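Local structure of legionella ubiquitin-specific protease A domain-containing protein (Legionella pneumophila subsp. pneumophila, 5DGG) at residues A[12-17]-A[174-179]; A[96-101]-A[115-120]; A[124-129]-A[133-138]. The protein is of uncertain function; this central part is a Legionella ubiquitin-specific protease A domain of the CA peptidase clan, probably acting on ubiquitin conjugates. All coordinates share one frame; numbering follows the deposited sequence.

Interaction 1. Residues A[12-17]-A[174-179]; sequences TLLMPK and MTTREE
The apolar part of this contact is the fork of Leu14 set against one side of helix 171-183. Leu14 CD2 lies 3.6 Å from Thr176 CB and 3.9 Å from the methyl Thr176 CG2, with the carbonyl oxygen Thr176 O a close neighbour at 3.7 Å, while the other prong approaches the first methylene of the next turn, Leu14 CD1 to Glu179 CB at 4.1 Å. The two methyls therefore span the step between residues three apart in the helix. The leucine crosses both side chains at about a right angle. It can do so because Leu14 CG lies anti to the backbone N (chi1 -152°), which carries the fork outward from the end of helix 8-14; Met15 is the first residue to depart from helical geometry. Leu183 and Thr180 extend the surface on which Leu14 rests.

The polar interactions are directed elsewhere. Thr176 OG1 turns back to the carbonyl of Arg173 and across to Asp134 on helix 132-146. The Glu179 chain bends about its CB-CG bond, leading its carboxylate away from Leu14 to Asn155. Leu14 O, for its part, bonds to His141 NE2.

The side chains of Thr176 and Glu179 thus meet the leucine through carbon, Thr176 OG1 and Glu179 OE1 being bonded to other partners; the contact joining the first and last helices of the modelled chain is accordingly dispersive, without directional bonds of its own.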
ATOM      1  N   THR A  12      -2.928   7.730  -6.796  1.00 37.49           N
ATOM      2  CA  THR A  12      -3.119   8.911  -5.948  1.00 38.34           C
ATOM      3  C   THR A  12      -4.610   9.188  -5.751  1.00 41.77           C
ATOM      4  O   THR A  12      -5.061   9.388  -4.644  1.00 40.87           O
ATOM      5  CB  THR A  12      -2.385  10.114  -6.539  1.00 40.08           C
ATOM      6  OG1 THR A  12      -0.981   9.816  -6.581  1.00 34.67           O
ATOM      7  CG2 THR A  12      -2.629  11.350  -5.701  1.00 41.88           C
ATOM      8  N   LEU A  13      -5.389   9.094  -6.815  1.00 42.76           N
ATOM      9  CA  LEU A  13      -6.810   9.388  -6.730  1.00 45.11           C
ATOM     10  C   LEU A  13      -7.533   8.370  -5.859  1.00 42.95           C
ATOM     11  O   LEU A  13      -8.359   8.755  -5.023  1.00 44.30           O
ATOM     12  CB  LEU A  13      -7.447   9.431  -8.131  1.00 47.83           C
ATOM     13  CG  LEU A  13      -8.736  10.247  -8.262  1.00 53.03           C
ATOM     14  CD1 LEU A  13      -8.440  11.731  -8.059  1.00 54.14           C
ATOM     15  CD2 LEU A  13      -9.415  10.009  -9.607  1.00 53.85           C
ATOM     16  N   LEU A  14      -7.216   7.084  -6.021  1.00 38.33           N
ATOM     17  CA  LEU A  14      -8.026   6.035  -5.399  1.00 38.95           C
ATOM     18  C   LEU A  14      -7.540   5.499  -4.044  1.00 34.70           C
ATOM     19  O   LEU A  14      -8.317   4.921  -3.302  1.00 35.13           O
ATOM     20  CB  LEU A  14      -8.177   4.865  -6.348  1.00 40.69           C
ATOM     21  CG  LEU A  14      -9.447   4.029  -6.186  1.00 43.50           C
ATOM     22  CD1 LEU A  14     -10.708   4.843  -5.883  1.00 46.66           C
ATOM     23  CD2 LEU A  14      -9.651   3.303  -7.496  1.00 44.76           C
ATOM     24  N   MET A  15      -6.260   5.646  -3.750  1.00 31.97           N
ATOM     25  CA  MET A  15      -5.718   5.242  -2.446  1.00 28.85           C
ATOM     26  C   MET A  15      -6.463   5.945  -1.308  1.00 28.59           C
ATOM     27  O   MET A  15      -6.928   7.068  -1.468  1.00 28.98           O
ATOM     28  CB  MET A  15      -4.212   5.527  -2.362  1.00 27.50           C
ATOM     29  CG  MET A  15      -3.321   4.510  -3.074  1.00 26.44           C
ATOM     30  SD  MET A  15      -3.164   2.904  -2.259  1.00 25.90           S
ATOM     31  CE  MET A  15      -2.265   3.376  -0.749  1.00 25.87           C
ATOM     32  N   PRO A  16      -6.590   5.276  -0.156  1.00 28.29           N
ATOM     33  CA  PRO A  16      -7.092   5.970   1.052  1.00 27.83           C
ATOM     34  C   PRO A  16      -6.154   7.131   1.376  1.00 29.33           C
ATOM     35  O   PRO A  16      -5.010   7.144   0.906  1.00 28.16           O
ATOM     36  CB  PRO A  16      -6.999   4.907   2.157  1.00 27.28           C
ATOM     37  CG  PRO A  16      -6.074   3.861   1.635  1.00 27.68           C
ATOM     38  CD  PRO A  16      -6.094   3.917   0.132  1.00 26.06           C
ATOM     39  N   LYS A  17      -6.659   8.094   2.127  1.00 29.18           N
ATOM     40  CA  LYS A  17      -5.931   9.294   2.480  1.00 30.22           C
ATOM     41  C   LYS A  17      -5.589   9.198   3.946  1.00 26.65           C
ATOM     42  O   LYS A  17      -6.332   8.571   4.705  1.00 27.69           O
ATOM     43  CB  LYS A  17      -6.812  10.549   2.292  1.00 36.10           C
ATOM     44  CG  LYS A  17      -7.414  10.735   0.910  1.00 41.73           C
ATOM     45  CD  LYS A  17      -6.344  10.981  -0.124  1.00 44.98           C
ATOM     46  CE  LYS A  17      -6.720  10.374  -1.481  1.00 50.52           C
ATOM     47  NZ  LYS A  17      -5.481   9.966  -2.222  1.00 53.20           N
ATOM     48  N   MET A 174     -13.824  -2.857 -12.573  1.00 41.50           N
ATOM     49  CA  MET A 174     -15.055  -2.101 -12.708  1.00 46.17           C
ATOM     50  C   MET A 174     -15.343  -1.235 -11.486  1.00 44.72           C
ATOM     51  O   MET A 174     -15.754  -0.090 -11.649  1.00 45.41           O
ATOM     52  CB  MET A 174     -16.251  -2.999 -12.985  1.00 54.20           C
ATOM     53  CG  MET A 174     -17.249  -2.293 -13.890  1.00 63.25           C
ATOM     54  SD  MET A 174     -18.952  -2.524 -13.395  1.00 77.20           S
ATOM     55  CE  MET A 174     -19.741  -2.369 -15.010  1.00 76.22           C
ATOM     56  N   THR A 175     -15.121  -1.735 -10.270  1.00 40.77           N
ATOM     57  CA  THR A 175     -15.354  -0.881  -9.110  1.00 40.50           C
ATOM     58  C   THR A 175     -14.313   0.246  -9.032  1.00 39.94           C
ATOM     59  O   THR A 175     -14.637   1.343  -8.603  1.00 42.21           O
ATOM     60  CB  THR A 175     -15.456  -1.653  -7.777  1.00 41.89           C
ATOM     61  OG1 THR A 175     -14.278  -2.426  -7.552  1.00 41.55           O
ATOM     62  CG2 THR A 175     -16.642  -2.604  -7.787  1.00 42.85           C
ATOM     63  N   THR A 176     -13.080   0.001  -9.467  1.00 39.69           N
ATOM     64  CA  THR A 176     -12.081   1.052  -9.409  1.00 38.50           C
ATOM     65  C   THR A 176     -12.441   2.175 -10.430  1.00 42.69           C
ATOM     66  O   THR A 176     -12.297   3.367 -10.114  1.00 43.83           O
ATOM     67  CB  THR A 176     -10.636   0.532  -9.555  1.00 36.69           C
ATOM     68  OG1 THR A 176     -10.478  -0.137 -10.787  1.00 38.40           O
ATOM     69  CG2 THR A 176     -10.290  -0.433  -8.439  1.00 33.79           C
ATOM     70  N   ARG A 177     -12.958   1.815 -11.601  1.00 45.60           N
ATOM     71  CA  ARG A 177     -13.416   2.827 -12.579  1.00 48.13           C
ATOM     72  C   ARG A 177     -14.544   3.662 -12.026  1.00 47.20           C
ATOM     73  O   ARG A 177     -14.449   4.890 -11.935  1.00 46.87           O
ATOM     74  CB  ARG A 177     -13.864   2.160 -13.873  1.00 52.19           C
ATOM     75  CG  ARG A 177     -12.691   1.616 -14.659  1.00 55.66           C
ATOM     76  CD  ARG A 177     -13.082   0.547 -15.671  1.00 64.62           C
ATOM     77  NE  ARG A 177     -13.297   1.075 -17.029  1.00 69.22           N
ATOM     78  CZ  ARG A 177     -12.326   1.511 -17.839  1.00 75.98           C
ATOM     79  NH1 ARG A 177     -11.053   1.526 -17.440  1.00 78.39           N
ATOM     80  NH2 ARG A 177     -12.625   1.962 -19.053  1.00 78.95           N
ATOM     81  N   GLU A 178     -15.606   2.977 -11.622  1.00 47.67           N
ATOM     82  CA  GLU A 178     -16.767   3.634 -11.037  1.00 49.70           C
ATOM     83  C   GLU A 178     -16.433   4.503  -9.856  1.00 47.12           C
ATOM     84  O   GLU A 178     -16.923   5.613  -9.766  1.00 50.87           O
ATOM     85  CB  GLU A 178     -17.827   2.616 -10.604  1.00 52.74           C
ATOM     86  CG  GLU A 178     -18.857   2.294 -11.658  1.00 58.93           C
ATOM     87  CD  GLU A 178     -19.413   3.545 -12.331  1.00 64.21           C
ATOM     88  OE1 GLU A 178     -19.236   3.665 -13.560  1.00 67.95           O
ATOM     89  OE2 GLU A 178     -19.989   4.422 -11.638  1.00 66.63           O
ATOM     90  N   GLU A 179     -15.616   4.025  -8.938  1.00 44.03           N
ATOM     91  CA  GLU A 179     -15.310   4.824  -7.745  1.00 46.37           C
ATOM     92  C   GLU A 179     -14.461   6.042  -8.122  1.00 51.28           C
ATOM     93  O   GLU A 179     -14.517   7.096  -7.465  1.00 50.42           O
ATOM     94  CB  GLU A 179     -14.600   3.989  -6.671  1.00 46.14           C
ATOM     95  CG  GLU A 179     -15.500   2.933  -6.046  1.00 44.67           C
ATOM     96  CD  GLU A 179     -16.766   3.514  -5.470  1.00 47.68           C
ATOM     97  OE1 GLU A 179     -16.688   4.248  -4.467  1.00 47.72           O
ATOM     98  OE2 GLU A 179     -17.852   3.246  -6.027  1.00 48.38           O
TER

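Interaction 2. Residues A[96-101]-A[115-120]; sequences VLDDYV and VNIRHT
Asp98 OD1 receives the shortest polar bond of this contact, from His119 NE2 at 2.6 Å. The N-H...O angle of 163° makes it close to straight. OD1 accepts through its syn lone pair, on the side of its sister oxygen, and it lies almost in the plane of the imidazole, at the ring's edge. Carboxylate and ring are themselves only 25° apart, so two flat groups meet nearly edge to edge; Asp98 OD2 is 3.1 Å from His119 NE2.

The histidine arrives at this position by way of its torsion. From its backbone His119 does not aim straight at the helix, but with CG anti to the carbonyl carbon (chi1 -67°) the ring swings nearer and presents its NE2 edge to the acid. Ile117, two residues earlier on the same side of the strand, supplies an apolar neighbour: its branch methyl CG2 lies 3.8 Å from Asp98 OD1, and CD1 is 4.2 Å from Asp98 CG. Ile117 also packs on Leu102, one turn further along the helix, and Asp98 touches Leu85 of the adjoining strand.

The setting is a beta-alpha-beta crossover, in which strand 81-86 leads through helix 98-108 to the parallel strand 115-120, an outermost strand of the sheet within this chain. Asn116 and Thr120, which alternate with these residues, turn instead to Asp82 and Glu84.

The Asp98 carboxylate would probably favour a protonated imidazole. At a partly solvent-accessible surface, one short, well-aligned bond thus probably helps to fix the rotation of the His119 ring and ties the edge strand to the crossover helix.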
ATOM      1  N   VAL A  96      10.824  -9.064  -3.365  1.00 28.90           N
ATOM      2  CA  VAL A  96      11.473  -8.041  -4.146  0.60 30.35           C
ATOM      3  C   VAL A  96      11.548  -6.698  -3.384  1.00 30.08           C
ATOM      4  O   VAL A  96      12.353  -5.836  -3.710  1.00 29.89           O
ATOM      5  CB  VAL A  96      10.771  -7.931  -5.526  0.60 32.49           C
ATOM      6  CG1 VAL A  96       9.529  -7.057  -5.464  0.60 31.37           C
ATOM      7  CG2 VAL A  96      11.726  -7.440  -6.580  0.60 35.19           C
ATOM      8  N   LEU A  97      10.725  -6.513  -2.350  1.00 27.50           N
ATOM      9  CA  LEU A  97      10.747  -5.288  -1.559  1.00 27.39           C
ATOM     10  C   LEU A  97      11.537  -5.350  -0.275  1.00 25.86           C
ATOM     11  O   LEU A  97      11.684  -4.305   0.358  1.00 24.91           O
ATOM     12  CB  LEU A  97       9.324  -4.801  -1.198  1.00 29.01           C
ATOM     13  CG  LEU A  97       8.457  -4.350  -2.382  1.00 30.86           C
ATOM     14  CD1 LEU A  97       7.116  -3.874  -1.881  1.00 34.32           C
ATOM     15  CD2 LEU A  97       9.103  -3.267  -3.190  1.00 34.04           C
ATOM     16  N   ASP A  98      12.043  -6.515   0.124  1.00 25.24           N
ATOM     17  CA  ASP A  98      12.669  -6.641   1.454  1.00 26.77           C
ATOM     18  C   ASP A  98      13.828  -5.669   1.610  1.00 27.20           C
ATOM     19  O   ASP A  98      13.857  -4.863   2.542  1.00 25.60           O
ATOM     20  CB  ASP A  98      13.169  -8.060   1.739  1.00 28.19           C
ATOM     21  CG  ASP A  98      12.053  -9.075   1.933  1.00 30.98           C
ATOM     22  OD1 ASP A  98      10.845  -8.717   1.935  1.00 33.50           O
ATOM     23  OD2 ASP A  98      12.357 -10.293   2.025  1.00 32.80           O
ATOM     24  N   ASP A  99      14.765  -5.693   0.663  1.00 29.47           N
ATOM     25  CA  ASP A  99      15.974  -4.870   0.761  1.00 32.31           C
ATOM     26  C   ASP A  99      15.660  -3.415   0.621  1.00 29.79           C
ATOM     27  O   ASP A  99      16.228  -2.605   1.324  1.00 28.79           O
ATOM     28  CB  ASP A  99      16.951  -5.217  -0.360  1.00 39.68           C
ATOM     29  CG  ASP A  99      17.719  -6.479  -0.078  1.00 49.57           C
ATOM     30  OD1 ASP A  99      18.163  -6.662   1.086  1.00 55.00           O
ATOM     31  OD2 ASP A  99      17.865  -7.294  -1.021  1.00 59.82           O
ATOM     32  N   TYR A 100      14.756  -3.132  -0.315  1.00 27.23           N
ATOM     33  CA  TYR A 100      14.324  -1.791  -0.635  1.00 27.21           C
ATOM     34  C   TYR A 100      13.758  -1.114   0.573  1.00 24.81           C
ATOM     35  O   TYR A 100      14.166   0.008   0.910  1.00 23.59           O
ATOM     36  CB  TYR A 100      13.282  -1.794  -1.768  1.00 27.61           C
ATOM     37  CG  TYR A 100      12.799  -0.418  -2.173  1.00 27.73           C
ATOM     38  CD1 TYR A 100      13.631   0.440  -2.907  1.00 30.55           C
ATOM     39  CD2 TYR A 100      11.537   0.043  -1.833  1.00 26.08           C
ATOM     40  CE1 TYR A 100      13.190   1.697  -3.283  1.00 30.11           C
ATOM     41  CE2 TYR A 100      11.098   1.300  -2.197  1.00 26.31           C
ATOM     42  CZ  TYR A 100      11.944   2.115  -2.945  1.00 28.58           C
ATOM     43  OH  TYR A 100      11.576   3.369  -3.315  1.00 28.76           O
ATOM     44  N   VAL A 101      12.818  -1.774   1.247  1.00 22.87           N
ATOM     45  CA  VAL A 101      12.168  -1.148   2.371  1.00 23.43           C
ATOM     46  C   VAL A 101      13.064  -1.081   3.611  1.00 22.56           C
ATOM     47  O   VAL A 101      13.023  -0.083   4.350  1.00 21.83           O
ATOM     48  CB  VAL A 101      10.838  -1.858   2.756  1.00 24.06           C
ATOM     49  CG1 VAL A 101      10.197  -1.101   3.895  1.00 27.08           C
ATOM     50  CG2 VAL A 101       9.897  -1.831   1.571  1.00 25.11           C
ATOM     51  N   VAL A 115      12.896  -4.444  12.788  1.00 27.24           N
ATOM     52  CA  VAL A 115      11.870  -4.568  11.749  1.00 25.69           C
ATOM     53  C   VAL A 115      11.424  -6.038  11.663  1.00 24.79           C
ATOM     54  O   VAL A 115      12.271  -6.964  11.557  1.00 25.64           O
ATOM     55  CB  VAL A 115      12.428  -4.032  10.425  1.00 25.81           C
ATOM     56  CG1 VAL A 115      11.446  -4.148   9.271  1.00 25.19           C
ATOM     57  CG2 VAL A 115      12.837  -2.570  10.596  1.00 26.53           C
ATOM     58  N   ASN A 116      10.123  -6.268  11.755  1.00 23.43           N
ATOM     59  CA  ASN A 116       9.546  -7.622  11.576  1.00 23.28           C
ATOM     60  C   ASN A 116       8.876  -7.731  10.240  1.00 23.77           C
ATOM     61  O   ASN A 116       7.781  -7.213  10.074  1.00 24.36           O
ATOM     62  CB  ASN A 116       8.516  -7.868  12.659  1.00 24.08           C
ATOM     63  CG  ASN A 116       9.065  -7.640  14.048  1.00 25.42           C
ATOM     64  OD1 ASN A 116      10.173  -8.062  14.347  1.00 27.12           O
ATOM     65  ND2 ASN A 116       8.245  -7.046  14.945  1.00 25.48           N
ATOM     66  N   ILE A 117       9.525  -8.333   9.255  1.00 22.82           N
ATOM     67  CA  ILE A 117       8.975  -8.424   7.920  1.00 23.86           C
ATOM     68  C   ILE A 117       8.002  -9.582   7.791  1.00 24.69           C
ATOM     69  O   ILE A 117       8.270 -10.695   8.304  1.00 26.56           O
ATOM     70  CB  ILE A 117      10.098  -8.641   6.879  1.00 26.27           C
ATOM     71  CG1 ILE A 117      10.958  -7.401   6.842  1.00 29.66           C
ATOM     72  CG2 ILE A 117       9.541  -8.932   5.496  1.00 25.50           C
ATOM     73  CD1 ILE A 117      12.029  -7.478   5.775  1.00 34.44           C
ATOM     74  N   ARG A 118       6.911  -9.359   7.073  1.00 23.22           N
ATOM     75  CA  ARG A 118       6.101 -10.493   6.607  1.00 25.80           C
ATOM     76  C   ARG A 118       5.554 -10.238   5.234  1.00 24.35           C
ATOM     77  O   ARG A 118       5.234  -9.081   4.899  1.00 21.94           O
ATOM     78  CB  ARG A 118       5.011 -10.789   7.594  1.00 29.85           C
ATOM     79  CG  ARG A 118       3.792  -9.961   7.478  1.00 32.53           C
ATOM     80  CD  ARG A 118       2.886 -10.241   8.666  1.00 36.67           C
ATOM     81  NE  ARG A 118       1.687 -10.871   8.222  1.00 41.51           N
ATOM     82  CZ  ARG A 118       0.525 -10.255   8.086  1.00 40.30           C
ATOM     83  NH1 ARG A 118      -0.495 -10.969   7.691  1.00 43.27           N
ATOM     84  NH2 ARG A 118       0.371  -8.968   8.392  1.00 42.28           N
ATOM     85  N   HIS A 119       5.543 -11.280   4.398  1.00 23.27           N
ATOM     86  CA  HIS A 119       5.056 -11.157   3.022  1.00 23.38           C
ATOM     87  C   HIS A 119       3.601 -11.560   2.977  1.00 24.33           C
ATOM     88  O   HIS A 119       3.247 -12.545   3.608  1.00 23.81           O
ATOM     89  CB  HIS A 119       5.834 -12.081   2.106  1.00 24.73           C
ATOM     90  CG  HIS A 119       7.261 -11.699   1.954  1.00 24.61           C
ATOM     91  ND1 HIS A 119       8.225 -12.579   1.526  1.00 24.29           N
ATOM     92  CD2 HIS A 119       7.909 -10.537   2.230  1.00 24.53           C
ATOM     93  CE1 HIS A 119       9.399 -11.971   1.485  1.00 24.97           C
ATOM     94  NE2 HIS A 119       9.241 -10.732   1.931  1.00 24.80           N
ATOM     95  N   THR A 120       2.762 -10.835   2.241  1.00 23.62           N
ATOM     96  CA  THR A 120       1.356 -11.219   2.096  1.00 25.01           C
ATOM     97  C   THR A 120       0.904 -11.113   0.649  1.00 23.84           C
ATOM     98  O   THR A 120       1.534 -10.473  -0.183  1.00 22.61           O
ATOM     99  CB  THR A 120       0.412 -10.334   2.941  1.00 25.48           C
ATOM    100  OG1 THR A 120       0.606  -8.996   2.535  1.00 23.35           O
ATOM    101  CG2 THR A 120       0.697 -10.463   4.436  1.00 27.09           C
TER

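Interaction 3. Residues A[124-129]-A[133-138]; sequences HPQGDA and GDFTCA
Phe135 drives the far edge of its ring against the backbone of residues 124-126, and here the packing is close. His124 O sits at that edge near the ring plane, 3.4 Å from Phe135 CE1, where the weakly positive aromatic hydrogens suit a carbonyl oxygen. Gln126 N comes in obliquely, 3.6 Å from Phe135 CZ, and Gln126 CB touches Phe135 CE2 at 3.8 Å. With CG anti to its backbone N (chi1 170°) and an extended chain beyond, Gln126 runs across the ring at about a right angle, its amide plane inclined 56° to the aromatic one. The amide is held by others: Ser131 and Asn167 bond to OE1, and Tyr130 OH receives NE2.

Helix 132-146 begins next to this loop, with Cys132 at its start; the layout is consistent with clan CA cysteine peptidases, in which a central helix carries the nucleophile at its N-terminal end. Phe135, one turn in, fills the angle between that helix and the segment leading to it, with Leu162, Pro88 and Pro122 also around its ring.

The other side of the loop is looser. The His124 imidazole leads away from Phe135 and forms a weak hydrogen bond with Asp163 O. Pro125 offers the ring only its CA, 4.1 Å from Phe135 CE1, while its CB is directed away from the helix and the residue is exposed.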
ATOM      1  N   HIS A 124      -7.848 -13.783  -3.277  1.00 31.51           N
ATOM      2  CA  HIS A 124      -8.210 -14.169  -4.655  1.00 32.75           C
ATOM      3  C   HIS A 124      -7.333 -13.466  -5.714  1.00 31.81           C
ATOM      4  O   HIS A 124      -7.796 -12.599  -6.477  1.00 32.74           O
ATOM      5  CB  HIS A 124      -9.711 -13.898  -4.915  1.00 32.95           C
ATOM      6  CG  HIS A 124     -10.613 -14.301  -3.790  1.00 32.79           C
ATOM      7  ND1 HIS A 124     -10.962 -15.605  -3.533  1.00 36.01           N
ATOM      8  CD2 HIS A 124     -11.241 -13.559  -2.851  1.00 34.76           C
ATOM      9  CE1 HIS A 124     -11.761 -15.654  -2.482  1.00 34.64           C
ATOM     10  NE2 HIS A 124     -11.966 -14.421  -2.066  1.00 35.28           N
ATOM     11  N   PRO A 125      -6.057 -13.847  -5.789  1.00 32.24           N
ATOM     12  CA  PRO A 125      -5.163 -13.191  -6.729  1.00 33.98           C
ATOM     13  C   PRO A 125      -5.554 -13.514  -8.157  1.00 35.77           C
ATOM     14  O   PRO A 125      -6.098 -14.596  -8.412  1.00 35.48           O
ATOM     15  CB  PRO A 125      -3.811 -13.816  -6.423  1.00 34.17           C
ATOM     16  CG  PRO A 125      -4.131 -15.136  -5.835  1.00 34.20           C
ATOM     17  CD  PRO A 125      -5.384 -14.918  -5.052  1.00 33.70           C
ATOM     18  N   GLN A 126      -5.307 -12.586  -9.077  1.00 35.50           N
ATOM     19  CA  GLN A 126      -5.595 -12.819 -10.491  1.00 36.42           C
ATOM     20  C   GLN A 126      -4.331 -13.255 -11.238  1.00 37.72           C
ATOM     21  O   GLN A 126      -4.411 -14.022 -12.195  1.00 36.29           O
ATOM     22  CB  GLN A 126      -6.198 -11.552 -11.097  1.00 39.87           C
ATOM     23  CG  GLN A 126      -6.332 -11.566 -12.611  1.00 42.71           C
ATOM     24  CD  GLN A 126      -7.078 -10.347 -13.161  1.00 47.88           C
ATOM     25  OE1 GLN A 126      -7.001  -9.249 -12.617  1.00 41.26           O
ATOM     26  NE2 GLN A 126      -7.799 -10.542 -14.274  1.00 49.13           N
ATOM     27  N   GLY A 127      -3.178 -12.726 -10.820  1.00 34.99           N
ATOM     28  CA  GLY A 127      -1.887 -13.046 -11.402  1.00 36.40           C
ATOM     29  C   GLY A 127      -1.646 -12.416 -12.767  1.00 36.35           C
ATOM     30  O   GLY A 127      -0.874 -12.946 -13.538  1.00 40.35           O
ATOM     31  N   ASP A 128      -2.303 -11.298 -13.064  1.00 36.29           N
ATOM     32  CA  ASP A 128      -2.124 -10.546 -14.325  1.00 37.93           C
ATOM     33  C   ASP A 128      -1.508  -9.164 -14.022  1.00 35.81           C
ATOM     34  O   ASP A 128      -1.870  -8.529 -13.023  1.00 35.38           O
ATOM     35  CB  ASP A 128      -3.473 -10.320 -14.999  1.00 39.55           C
ATOM     36  CG  ASP A 128      -4.103 -11.603 -15.508  1.00 43.96           C
ATOM     37  OD1 ASP A 128      -3.368 -12.559 -15.775  1.00 44.94           O
ATOM     38  OD2 ASP A 128      -5.343 -11.636 -15.645  1.00 47.35           O
ATOM     39  N   ALA A 129      -0.638  -8.670 -14.888  1.00 34.75           N
ATOM     40  CA  ALA A 129       0.066  -7.416 -14.586  1.00 35.65           C
ATOM     41  C   ALA A 129      -0.886  -6.220 -14.416  1.00 33.95           C
ATOM     42  O   ALA A 129      -0.717  -5.387 -13.493  1.00 30.52           O
ATOM     43  CB  ALA A 129       1.102  -7.127 -15.681  1.00 38.67           C
ATOM     44  N   GLY A 133      -2.386  -2.559  -9.468  1.00 24.99           N
ATOM     45  CA  GLY A 133      -2.832  -1.292  -8.891  1.00 25.04           C
ATOM     46  C   GLY A 133      -4.148  -1.413  -8.166  1.00 25.85           C
ATOM     47  O   GLY A 133      -4.322  -0.888  -7.055  1.00 25.01           O
ATOM     48  N   ASP A 134      -5.092  -2.081  -8.837  1.00 26.80           N
ATOM     49  CA  ASP A 134      -6.416  -2.287  -8.306  1.00 27.93           C
ATOM     50  C   ASP A 134      -6.375  -3.073  -7.006  1.00 25.63           C
ATOM     51  O   ASP A 134      -7.014  -2.704  -6.003  1.00 25.19           O
ATOM     52  CB  ASP A 134      -7.283  -3.050  -9.342  1.00 28.45           C
ATOM     53  CG  ASP A 134      -7.273  -2.379 -10.728  1.00 30.85           C
ATOM     54  OD1 ASP A 134      -6.228  -2.403 -11.454  1.00 30.51           O
ATOM     55  OD2 ASP A 134      -8.342  -1.836 -11.093  1.00 34.25           O
ATOM     56  N   PHE A 135      -5.685  -4.194  -7.044  1.00 24.64           N
ATOM     57  CA  PHE A 135      -5.469  -4.982  -5.830  1.00 24.96           C
ATOM     58  C   PHE A 135      -4.812  -4.167  -4.728  1.00 23.83           C
ATOM     59  O   PHE A 135      -5.243  -4.238  -3.577  1.00 24.38           O
ATOM     60  CB  PHE A 135      -4.621  -6.244  -6.110  1.00 25.62           C
ATOM     61  CG  PHE A 135      -5.409  -7.421  -6.677  1.00 25.38           C
ATOM     62  CD1 PHE A 135      -5.953  -8.358  -5.841  1.00 25.77           C
ATOM     63  CD2 PHE A 135      -5.566  -7.598  -8.050  1.00 26.25           C
ATOM     64  CE1 PHE A 135      -6.682  -9.426  -6.340  1.00 25.98           C
ATOM     65  CE2 PHE A 135      -6.285  -8.658  -8.570  1.00 25.71           C
ATOM     66  CZ  PHE A 135      -6.844  -9.575  -7.711  1.00 27.09           C
ATOM     67  N   THR A 136      -3.760  -3.415  -5.052  1.00 22.20           N
ATOM     68  CA  THR A 136      -3.033  -2.694  -4.033  1.00 21.78           C
ATOM     69  C   THR A 136      -3.907  -1.568  -3.424  1.00 23.59           C
ATOM     70  O   THR A 136      -3.900  -1.354  -2.196  1.00 22.77           O
ATOM     71  CB  THR A 136      -1.669  -2.188  -4.616  1.00 22.33           C
ATOM     72  OG1 THR A 136      -0.833  -3.327  -4.872  1.00 22.01           O
ATOM     73  CG2 THR A 136      -1.008  -1.281  -3.642  1.00 21.58           C
ATOM     74  N   CYS A 137      -4.697  -0.886  -4.254  1.00 24.76           N
ATOM     75  CA  CYS A 137      -5.587   0.165  -3.786  1.00 25.53           C
ATOM     76  C   CYS A 137      -6.655  -0.388  -2.885  1.00 25.79           C
ATOM     77  O   CYS A 137      -6.904   0.118  -1.751  1.00 25.29           O
ATOM     78  CB  CYS A 137      -6.245   0.903  -4.948  1.00 29.96           C
ATOM     79  SG  CYS A 137      -5.189   2.136  -5.701  1.00 35.61           S
ATOM     80  N   ALA A 138      -7.255  -1.496  -3.325  1.00 25.86           N
ATOM     81  CA  ALA A 138      -8.323  -2.098  -2.551  1.00 25.00           C
ATOM     82  C   ALA A 138      -7.790  -2.700  -1.257  1.00 25.04           C
ATOM     83  O   ALA A 138      -8.413  -2.594  -0.195  1.00 24.02           O
ATOM     84  CB  ALA A 138      -9.048  -3.150  -3.357  1.00 27.46           C
TER

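Interaction 1 is the most buried of the three, interaction 2 lies at the surface, and interaction 3 falls between them. Interactions 1 and 3 are neighbours around helix 132-146: the Thr176-Asp134 bond bridges the two, and Leu14 and Met15 pack on Cys137. Interaction 2 lies across the chain's centre from interaction 1, about 25 Å between centres, and connects to interaction 3 through sequence alone, strand 115-120 preceding the loop before that helix. Chemistry follows place: hydrocarbon joins the terminal helices, an aromatic edge meets backbone at the loop, and an acid-histidine bond serves the sheet's edge.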